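Local coordinates for protein aminoglycoside N(3)-acetyltransferase, AAC(3)-IVa (Escherichia coli, PDB 6MN3) that transfers an acetyl group from acetyl-CoA to the 3-amino group of 2-deoxystreptamine aminoglycosides, probably conferring resistance to gentamicin, kanamycin, tobramycin, neomycin and apramycin, at residues A[45-50]-A[89-94]. Sequence-based numbering, arbitrary orientation.
Sequences GLIEAL and DTFWRL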
loop_
_atom_site.group_PDB
_atom_site.type_symbol
_atom_site.label_atom_id
_atom_site.label_comp_id
_atom_site.label_asym_id
_atom_site.label_seq_id
_atom_site.Cartn_x
_atom_site.Cartn_y
_atom_site.Cartn_z
ATOM N N GLY A 45 -10.064 -12.120 -11.684
ATOM C CA GLY A 45 -9.130 -13.211 -11.893
ATOM C C GLY A 45 -7.803 -12.972 -11.201
ATOM O O GLY A 45 -7.198 -13.900 -10.656
ATOM N N LEU A 46 -7.333 -11.723 -11.207
ATOM C CA LEU A 46 -6.113 -11.398 -10.476
ATOM C C LEU A 46 -6.317 -11.553 -8.975
ATOM O O LEU A 46 -5.432 -12.052 -8.270
ATOM C CB LEU A 46 -5.662 -9.977 -10.814
ATOM C CG LEU A 46 -4.450 -9.464 -10.035
ATOM C CD1 LEU A 46 -3.245 -10.361 -10.283
ATOM C CD2 LEU A 46 -4.142 -8.029 -10.416
ATOM N N ILE A 47 -7.480 -11.135 -8.468
ATOM C CA ILE A 47 -7.772 -11.301 -7.048
ATOM C C ILE A 47 -7.858 -12.781 -6.692
ATOM O O ILE A 47 -7.301 -13.224 -5.681
ATOM C CB ILE A 47 -9.063 -10.549 -6.680
ATOM C CG1 ILE A 47 -8.842 -9.039 -6.775
ATOM C CG2 ILE A 47 -9.529 -10.933 -5.288
ATOM C CD1 ILE A 47 -10.127 -8.244 -6.884
ATOM N N GLU A 48 -8.548 -13.571 -7.519
ATOM C CA GLU A 48 -8.651 -15.005 -7.258
ATOM C C GLU A 48 -7.281 -15.669 -7.285
ATOM O O GLU A 48 -7.017 -16.596 -6.509
ATOM C CB GLU A 48 -9.583 -15.665 -8.275
ATOM C CG GLU A 48 -11.058 -15.587 -7.918
ATOM C CD GLU A 48 -11.950 -16.153 -9.008
ATOM O OE1 GLU A 48 -11.414 -16.741 -9.974
ATOM O OE2 GLU A 48 -13.187 -16.004 -8.904
ATOM N N ALA A 49 -6.395 -15.207 -8.171
ATOM C CA ALA A 49 -5.038 -15.740 -8.203
ATOM C C ALA A 49 -4.278 -15.384 -6.933
ATOM O O ALA A 49 -3.576 -16.228 -6.364
ATOM C CB ALA A 49 -4.298 -15.223 -9.437
ATOM N N LEU A 50 -4.408 -14.135 -6.475
ATOM C CA LEU A 50 -3.757 -13.727 -5.235
ATOM C C LEU A 50 -4.264 -14.543 -4.055
ATOM O O LEU A 50 -3.475 -14.992 -3.214
ATOM C CB LEU A 50 -3.986 -12.238 -4.986
ATOM C CG LEU A 50 -3.244 -11.266 -5.905
ATOM C CD1 LEU A 50 -3.779 -9.857 -5.729
ATOM C CD2 LEU A 50 -1.753 -11.311 -5.632
ATOM N N ASP A 89 -10.495 -1.165 -5.939
ATOM C CA ASP A 89 -11.917 -0.853 -5.886
ATOM C C ASP A 89 -12.779 -2.083 -6.104
ATOM O O ASP A 89 -13.971 -2.059 -5.781
ATOM C CB ASP A 89 -12.269 0.217 -6.917
ATOM C CG ASP A 89 -13.607 0.869 -6.641
ATOM O OD1 ASP A 89 -13.818 1.327 -5.498
ATOM O OD2 ASP A 89 -14.449 0.918 -7.563
ATOM N N THR A 90 -12.209 -3.154 -6.643
ATOM C CA THR A 90 -12.959 -4.384 -6.839
ATOM C C THR A 90 -12.871 -5.308 -5.637
ATOM O O THR A 90 -13.832 -6.029 -5.347
ATOM C CB THR A 90 -12.450 -5.121 -8.080
ATOM O OG1 THR A 90 -12.172 -4.171 -9.117
ATOM C CG2 THR A 90 -13.489 -6.133 -8.576
ATOM N N PHE A 91 -11.748 -5.278 -4.920
ATOM C CA PHE A 91 -11.507 -6.239 -3.850
ATOM C C PHE A 91 -12.500 -6.073 -2.703
ATOM O O PHE A 91 -13.041 -7.063 -2.196
ATOM C CB PHE A 91 -10.067 -6.087 -3.356
ATOM C CG PHE A 91 -9.720 -6.953 -2.183
ATOM C CD1 PHE A 91 -9.945 -8.317 -2.218
ATOM C CD2 PHE A 91 -9.144 -6.401 -1.050
ATOM C CE1 PHE A 91 -9.614 -9.113 -1.139
ATOM C CE2 PHE A 91 -8.810 -7.188 0.031
ATOM C CZ PHE A 91 -9.045 -8.547 -0.013
ATOM N N TRP A 92 -12.769 -4.832 -2.293
ATOM C CA TRP A 92 -13.548 -4.606 -1.080
ATOM C C TRP A 92 -15.029 -4.916 -1.258
ATOM O O TRP A 92 -15.740 -5.058 -0.256
ATOM C CB TRP A 92 -13.376 -3.162 -0.606
ATOM C CG TRP A 92 -14.094 -2.155 -1.449
ATOM C CD1 TRP A 92 -13.600 -1.490 -2.531
ATOM C CD2 TRP A 92 -15.440 -1.694 -1.275
ATOM N NE1 TRP A 92 -14.553 -0.642 -3.042
ATOM C CE2 TRP A 92 -15.692 -0.749 -2.288
ATOM C CE3 TRP A 92 -16.456 -1.989 -0.361
ATOM C CZ2 TRP A 92 -16.918 -0.100 -2.415
ATOM C CZ3 TRP A 92 -17.673 -1.342 -0.489
ATOM C CH2 TRP A 92 -17.892 -0.408 -1.507
ATOM N N ARG A 93 -15.512 -5.023 -2.495
ATOM C CA ARG A 93 -16.921 -5.290 -2.748
ATOM C C ARG A 93 -17.266 -6.772 -2.722
ATOM O O ARG A 93 -18.453 -7.116 -2.731
ATOM C CB ARG A 93 -17.337 -4.708 -4.102
ATOM C CG ARG A 93 -16.910 -3.271 -4.320
ATOM C CD ARG A 93 -17.280 -2.800 -5.714
ATOM N NE ARG A 93 -16.710 -1.493 -6.017
ATOM C CZ ARG A 93 -17.341 -0.339 -5.828
ATOM N NH1 ARG A 93 -18.572 -0.327 -5.334
ATOM N NH2 ARG A 93 -16.741 0.802 -6.132
ATOM N N LEU A 94 -16.270 -7.647 -2.691
ATOM C CA LEU A 94 -16.496 -9.081 -2.737
ATOM C C LEU A 94 -16.997 -9.576 -1.385
ATOM O O LEU A 94 -16.977 -8.846 -0.393
ATOM C CB LEU A 94 -15.210 -9.779 -3.169
ATOM C CG LEU A 94 -14.751 -9.346 -4.562
ATOM C CD1 LEU A 94 -13.318 -9.775 -4.832
ATOM C CD2 LEU A 94 -15.695 -9.889 -5.625
#
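I47 of helix 42-54 makes every apolar touch here, both of its branches meeting F91 and L94. I47 CD1 lies against the backbone of F91, 3.9 Å from F91 CA, and beside the side-chain root of T90, I47 CD1 to T90 CB being 4.1 Å. The other branch, CG2, stands anti to the backbone N of I47 (chi1 -69°). This methyl approaches the F91 ring obliquely, 4.1 Å from F91 CD1, and is the closer branch to L94, which it meets tip to tip, I47 CG2 to L94 CD1 4.0 Å. A beta-branched residue suits this place because two branches diverge from one short stem; leucine suits L94 because its forked end carries a methyl across to both.

In the fold, the contact joins helix 42-54 to helix 86-91 and to the type I beta turn from F91 to L94, beside the central mixed sheet. I47 and F91 also both rest on M62 of strand 59-63, and the large ring of F91 reaches on to A107 and A109 of strand 106-109.

Polar bonds brace the segment 89-94 from within. R93 grips D89 side-on: R93 NH2 forms a salt bridge to D89 OD2 (2.7 Å), and R93 NE makes a short but bent hydrogen bond to D89 O (2.8 Å, 135°). W92 NE1 reaches D89 OD1 (3.2 Å) from above the carboxylate plane, in a nearly straight bond of 170°. The long, flat-ended arginine also lays its guanidinium over W92 CZ2, while R93 CG covers a face of the indole.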